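Local coordinates for protein major extracellular endoglucanase (Xanthomonas campestris pv. campestris, PDB 4TUF) that hydrolyses internal beta-1,4-glucosidic linkages in cellulose, lichenin and cereal beta-D-glucans through its family 5 glycoside hydrolase catalytic domain, at residues A[21-26]-A[276-281]; A[56-61]-A[194-199]. One frame throughout, in Å; residues are numbered along the deposited sequence. Where two conformers were deposited one is given.

How the contacts relate
Both contacts lie in the TIM barrel of the catalytic domain. From the N terminus, strand 16-23 comes first and opens contact 1. Strand 56-61 follows next to it in the sheet and opens contact 2. About 130 residues later the chain leaves strand 192-195, and residues 194-199 close contact 2. Residues 276-281 then close contact 1, so the loop of contact 2 is nested inside that of contact 1. The centres of the two contacts are about 9 Å apart. They meet at Arg58, whose NH1 lies 2.8 Å from Glu278 OE2 in a salt bridge. Together they tie four barrel strands, or their ends, around the active site.

Contact 1 (A[21-26]-A[276-281]); sequences GVNVFG and LGEFGG
Asn23 ND2 is shared by two carbonyl oxygens, Gly277 O and Tyr311 O. Its bond to Gly277 O measures 3.1 Å and is almost straight, with an N-H...O angle of 177°. The oxygen lies in the amide plane of Asn23, and ND2 lies in the carbonyl plane of Gly277. This joins two strands of the TIM barrel, 16-23 and 276-280, which do not pair directly. Strand 309-311 runs between them in the sheet. The backbone bends sharply at Gly277 and Glu278, and the asparagine amide bonds to the carbonyl at this bend. Glu278 is probably the nucleophile, as in other family 5 glycoside hydrolases, and lies close to Glu157, the probable proton donor. In one of two modelled conformers, the Phe25 ring turns its edge to the acid, with CZ 3.9 Å from Glu278 OE2. OE1 of Glu278 is hydrogen-bonded to Tyr238 OH, and OE2 is held by Arg58. These partners hold the carboxylate at both oxygens. Asn23 OD1 probably accepts a hydrogen bond from Arg58 NH1, so one guanidinium links amide and acid. The Glu278 chain beyond CG is extended (chi2 180°), which carries the carboxylate past the Asn23 amide. The two side chains run nearly perpendicular, and Glu278 CG sits 3.7 Å from Asn23 ND2.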
loop_
_atom_site.group_PDB
_atom_site.type_symbol
_atom_site.label_atom_id
_atom_site.label_comp_id
_atom_site.label_asym_id
_atom_site.label_seq_id
_atom_site.Cartn_x
_atom_site.Cartn_y
_atom_site.Cartn_z
ATOM N N GLY A 21 9.878 -2.306 1.511
ATOM C CA GLY A 21 8.704 -2.962 0.969
ATOM C C GLY A 21 8.432 -2.826 -0.513
ATOM O O GLY A 21 9.040 -2.008 -1.216
ATOM N N VAL A 22 7.495 -3.647 -0.980
ATOM C CA VAL A 22 7.032 -3.607 -2.355
ATOM C C VAL A 22 5.598 -4.138 -2.394
ATOM O O VAL A 22 5.213 -4.959 -1.564
ATOM C CB VAL A 22 7.957 -4.426 -3.289
ATOM C CG1 VAL A 22 7.888 -5.909 -2.955
ATOM C CG2 VAL A 22 7.617 -4.179 -4.755
ATOM N N ASN A 23 4.800 -3.638 -3.334
ATOM C CA ASN A 23 3.442 -4.132 -3.553
ATOM C C ASN A 23 3.403 -5.374 -4.441
ATOM O O ASN A 23 4.054 -5.417 -5.483
ATOM C CB ASN A 23 2.580 -3.044 -4.190
ATOM C CG ASN A 23 2.203 -1.948 -3.216
ATOM O OD1 ASN A 23 1.126 -1.982 -2.615
ATOM N ND2 ASN A 23 3.087 -0.965 -3.054
ATOM N N VAL A 24 2.629 -6.373 -4.027
ATOM C CA VAL A 24 2.457 -7.603 -4.799
ATOM C C VAL A 24 0.981 -7.809 -5.121
ATOM O O VAL A 24 0.226 -8.268 -4.266
ATOM C CB VAL A 24 2.978 -8.833 -4.033
ATOM C CG1 VAL A 24 2.843 -10.082 -4.891
ATOM C CG2 VAL A 24 4.425 -8.625 -3.601
ATOM N N PHE A 25 0.557 -7.483 -6.341
ATOM C CA PHE A 25 -0.844 -7.496 -6.756
ATOM C C PHE A 25 -1.313 -8.845 -7.283
ATOM O O PHE A 25 -0.498 -9.699 -7.630
ATOM C CB PHE A 25 -1.079 -6.440 -7.843
ATOM C CG PHE A 25 -1.032 -5.029 -7.340
ATOM C CD1 PHE A 25 0.174 -4.401 -7.121
ATOM C CD2 PHE A 25 -2.201 -4.331 -7.086
ATOM C CE1 PHE A 25 0.212 -3.109 -6.651
ATOM C CE2 PHE A 25 -2.164 -3.037 -6.620
ATOM C CZ PHE A 25 -0.956 -2.423 -6.403
ATOM N N GLY A 26 -2.628 -8.995 -7.405
ATOM C CA GLY A 26 -3.230 -10.183 -7.965
ATOM C C GLY A 26 -4.467 -10.586 -7.186
ATOM O O GLY A 26 -5.527 -10.820 -7.771
ATOM N N LEU A 276 5.243 5.784 2.546
ATOM C CA LEU A 276 4.399 5.718 1.359
ATOM C C LEU A 276 3.878 4.298 1.103
ATOM O O LEU A 276 4.651 3.353 0.982
ATOM C CB LEU A 276 5.168 6.220 0.144
ATOM C CG LEU A 276 5.627 7.666 0.248
ATOM C CD1 LEU A 276 6.510 8.033 -0.935
ATOM C CD2 LEU A 276 4.421 8.575 0.339
ATOM N N GLY A 277 2.559 4.156 1.019
ATOM C CA GLY A 277 1.955 2.877 0.696
ATOM C C GLY A 277 2.201 2.476 -0.747
ATOM O O GLY A 277 2.378 1.298 -1.053
ATOM N N GLU A 278 2.200 3.460 -1.638
ATOM C CA GLU A 278 2.528 3.238 -3.043
ATOM C C GLU A 278 3.289 4.428 -3.609
ATOM O O GLU A 278 2.866 5.577 -3.466
ATOM C CB GLU A 278 1.265 3.006 -3.880
ATOM C CG GLU A 278 0.531 1.705 -3.605
ATOM C CD GLU A 278 -0.702 1.554 -4.469
ATOM O OE1 GLU A 278 -0.798 2.283 -5.476
ATOM O OE2 GLU A 278 -1.575 0.716 -4.149
ATOM N N PHE A 279 4.417 4.145 -4.246
ATOM C CA PHE A 279 5.111 5.133 -5.058
ATOM C C PHE A 279 5.918 4.399 -6.127
ATOM O O PHE A 279 6.334 3.251 -5.925
ATOM C CB PHE A 279 6.009 6.023 -4.199
ATOM C CG PHE A 279 7.208 5.317 -3.635
ATOM C CD1 PHE A 279 7.097 4.533 -2.498
ATOM C CD2 PHE A 279 8.450 5.445 -4.237
ATOM C CE1 PHE A 279 8.201 3.884 -1.977
ATOM C CE2 PHE A 279 9.559 4.801 -3.720
ATOM C CZ PHE A 279 9.437 4.020 -2.591
ATOM N N GLY A 280 6.125 5.039 -7.271
ATOM C CA GLY A 280 6.792 4.366 -8.369
ATOM C C GLY A 280 6.451 4.917 -9.733
ATOM O O GLY A 280 5.729 5.911 -9.858
ATOM N N GLY A 281 6.978 4.261 -10.761
ATOM C CA GLY A 281 6.876 4.747 -12.125
ATOM C C GLY A 281 7.899 4.082 -13.025
ATOM O O GLY A 281 8.719 3.290 -12.564
#

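Contact 2 (A[56-61]-A[194-199]); sequences AVRLPF and AVEGIT
Arg58 NH2 and Glu196 OE2 form a salt bridge of 3.2 Å. It is the one direct link between 56-61 and 194-199. The two side chains reach toward each other across the interior of the TIM barrel, at the end that holds the active site. The carboxylate oxygen lies near the guanidinium plane, at its edge, while the two flat groups are turned 65° apart. The backbones stay far apart, 11.1 Å between Arg58 CA and Ala194 CA at the nearest, so the Arg58 chain, extended from CG to NE with chi3 at 180°, spans most of the gap. NH2 also has a salt bridge to Asp153 and a hydrogen bond to Asn156. NH1 is taken up by the groups of contact 1. The positive guanidinium probably offsets some of the negative charge gathered here, since Glu196 OE2 also lies close to Asp153 OD1. The other oxygen, Glu196 OE1, accepts the backbone N-H of Glu157. Further out, strand 56-61 pairs in parallel with strands 16-23 and 105-110. Its Val57 and Leu59 pack on helix 88-102. Glu196 follows strand 192-195, which lies between strands 149-153 and 231-238.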
loop_
_atom_site.group_PDB
_atom_site.type_symbol
_atom_site.label_atom_id
_atom_site.label_comp_id
_atom_site.label_asym_id
_atom_site.label_seq_id
_atom_site.Cartn_x
_atom_site.Cartn_y
_atom_site.Cartn_z
ATOM N N ALA A 56 9.566 -6.675 3.266
ATOM C CA ALA A 56 8.187 -6.314 3.546
ATOM C C ALA A 56 7.353 -6.317 2.276
ATOM O O ALA A 56 7.844 -5.996 1.200
ATOM C CB ALA A 56 8.123 -4.954 4.219
ATOM N N VAL A 57 6.081 -6.668 2.417
ATOM C CA VAL A 57 5.192 -6.814 1.278
ATOM C C VAL A 57 3.806 -6.244 1.597
ATOM O O VAL A 57 3.260 -6.471 2.678
ATOM C CB VAL A 57 5.083 -8.306 0.861
ATOM C CG1 VAL A 57 3.692 -8.647 0.363
ATOM C CG2 VAL A 57 6.128 -8.647 -0.184
ATOM N N ARG A 58 3.252 -5.487 0.657
ATOM C CA ARG A 58 1.883 -5.007 0.765
ATOM C C ARG A 58 0.993 -5.850 -0.149
ATOM O O ARG A 58 1.198 -5.876 -1.360
ATOM C CB ARG A 58 1.807 -3.525 0.396
ATOM C CG ARG A 58 0.454 -2.855 0.628
ATOM C CD ARG A 58 0.588 -1.357 0.383
ATOM N NE ARG A 58 -0.650 -0.601 0.566
ATOM C CZ ARG A 58 -1.469 -0.253 -0.424
ATOM N NH1 ARG A 58 -1.191 -0.608 -1.673
ATOM N NH2 ARG A 58 -2.564 0.450 -0.166
ATOM N N LEU A 59 0.019 -6.543 0.437
ATOM C CA LEU A 59 -0.847 -7.471 -0.298
ATOM C C LEU A 59 -2.262 -6.950 -0.532
ATOM O O LEU A 59 -3.112 -7.036 0.355
ATOM C CB LEU A 59 -0.947 -8.806 0.443
ATOM C CG LEU A 59 -0.000 -9.937 0.058
ATOM C CD1 LEU A 59 -0.444 -11.216 0.741
ATOM C CD2 LEU A 59 0.035 -10.115 -1.448
ATOM N N PRO A 60 -2.525 -6.409 -1.727
ATOM C CA PRO A 60 -3.915 -6.089 -2.064
ATOM C C PRO A 60 -4.802 -7.337 -2.089
ATOM O O PRO A 60 -4.357 -8.401 -2.505
ATOM C CB PRO A 60 -3.804 -5.466 -3.462
ATOM C CG PRO A 60 -2.404 -4.924 -3.528
ATOM C CD PRO A 60 -1.571 -5.889 -2.723
ATOM N N PHE A 61 -6.039 -7.205 -1.628
ATOM C CA PHE A 61 -7.024 -8.276 -1.742
ATOM C C PHE A 61 -8.404 -7.667 -2.003
ATOM O O PHE A 61 -8.575 -6.455 -1.938
ATOM C CB PHE A 61 -7.051 -9.140 -0.481
ATOM C CG PHE A 61 -7.580 -8.423 0.733
ATOM C CD1 PHE A 61 -8.938 -8.434 1.031
ATOM C CD2 PHE A 61 -6.720 -7.731 1.574
ATOM C CE1 PHE A 61 -9.429 -7.764 2.143
ATOM C CE2 PHE A 61 -7.203 -7.060 2.683
ATOM C CZ PHE A 61 -8.561 -7.078 2.969
ATOM N N ALA A 194 -3.125 1.189 8.986
ATOM C CA ALA A 194 -2.623 2.138 7.995
ATOM C C ALA A 194 -3.773 2.944 7.409
ATOM O O ALA A 194 -4.778 2.383 6.969
ATOM C CB ALA A 194 -1.856 1.425 6.896
ATOM N N VAL A 195 -3.623 4.265 7.415
ATOM C CA VAL A 195 -4.648 5.152 6.886
ATOM C C VAL A 195 -4.082 6.011 5.765
ATOM O O VAL A 195 -3.003 6.587 5.889
ATOM C CB VAL A 195 -5.230 6.058 7.978
ATOM C CG1 VAL A 195 -6.307 6.969 7.396
ATOM C CG2 VAL A 195 -5.792 5.217 9.106
ATOM N N GLU A 196 -4.811 6.079 4.661
ATOM C CA GLU A 196 -4.378 6.865 3.520
ATOM C C GLU A 196 -5.106 8.193 3.485
ATOM O O GLU A 196 -6.105 8.402 4.186
ATOM C CB GLU A 196 -4.615 6.104 2.216
ATOM C CG GLU A 196 -3.968 4.722 2.178
ATOM C CD GLU A 196 -4.282 3.978 0.893
ATOM O OE1 GLU A 196 -4.387 4.648 -0.160
ATOM O OE2 GLU A 196 -4.442 2.734 0.943
ATOM N N GLY A 197 -4.601 9.094 2.656
ATOM C CA GLY A 197 -5.231 10.381 2.496
ATOM C C GLY A 197 -6.407 10.321 1.544
ATOM O O GLY A 197 -6.867 9.247 1.153
ATOM N N ILE A 198 -6.905 11.496 1.188
ATOM C CA ILE A 198 -7.977 11.625 0.221
ATOM C C ILE A 198 -7.444 12.476 -0.923
ATOM O O ILE A 198 -6.228 12.585 -1.092
ATOM C CB ILE A 198 -9.221 12.257 0.854
ATOM C CG1 ILE A 198 -8.884 13.645 1.401
ATOM C CG2 ILE A 198 -9.737 11.364 1.978
ATOM C CD1 ILE A 198 -10.094 14.492 1.716
ATOM N N THR A 199 -8.329 13.073 -1.712
ATOM C CA THR A 199 -7.874 14.036 -2.707
ATOM C C THR A 199 -8.271 15.456 -2.290
ATOM O O THR A 199 -7.848 15.924 -1.230
ATOM C CB THR A 199 -8.406 13.700 -4.119
ATOM O OG1 THR A 199 -9.803 13.401 -4.065
ATOM C CG2 THR A 199 -7.670 12.496 -4.660
#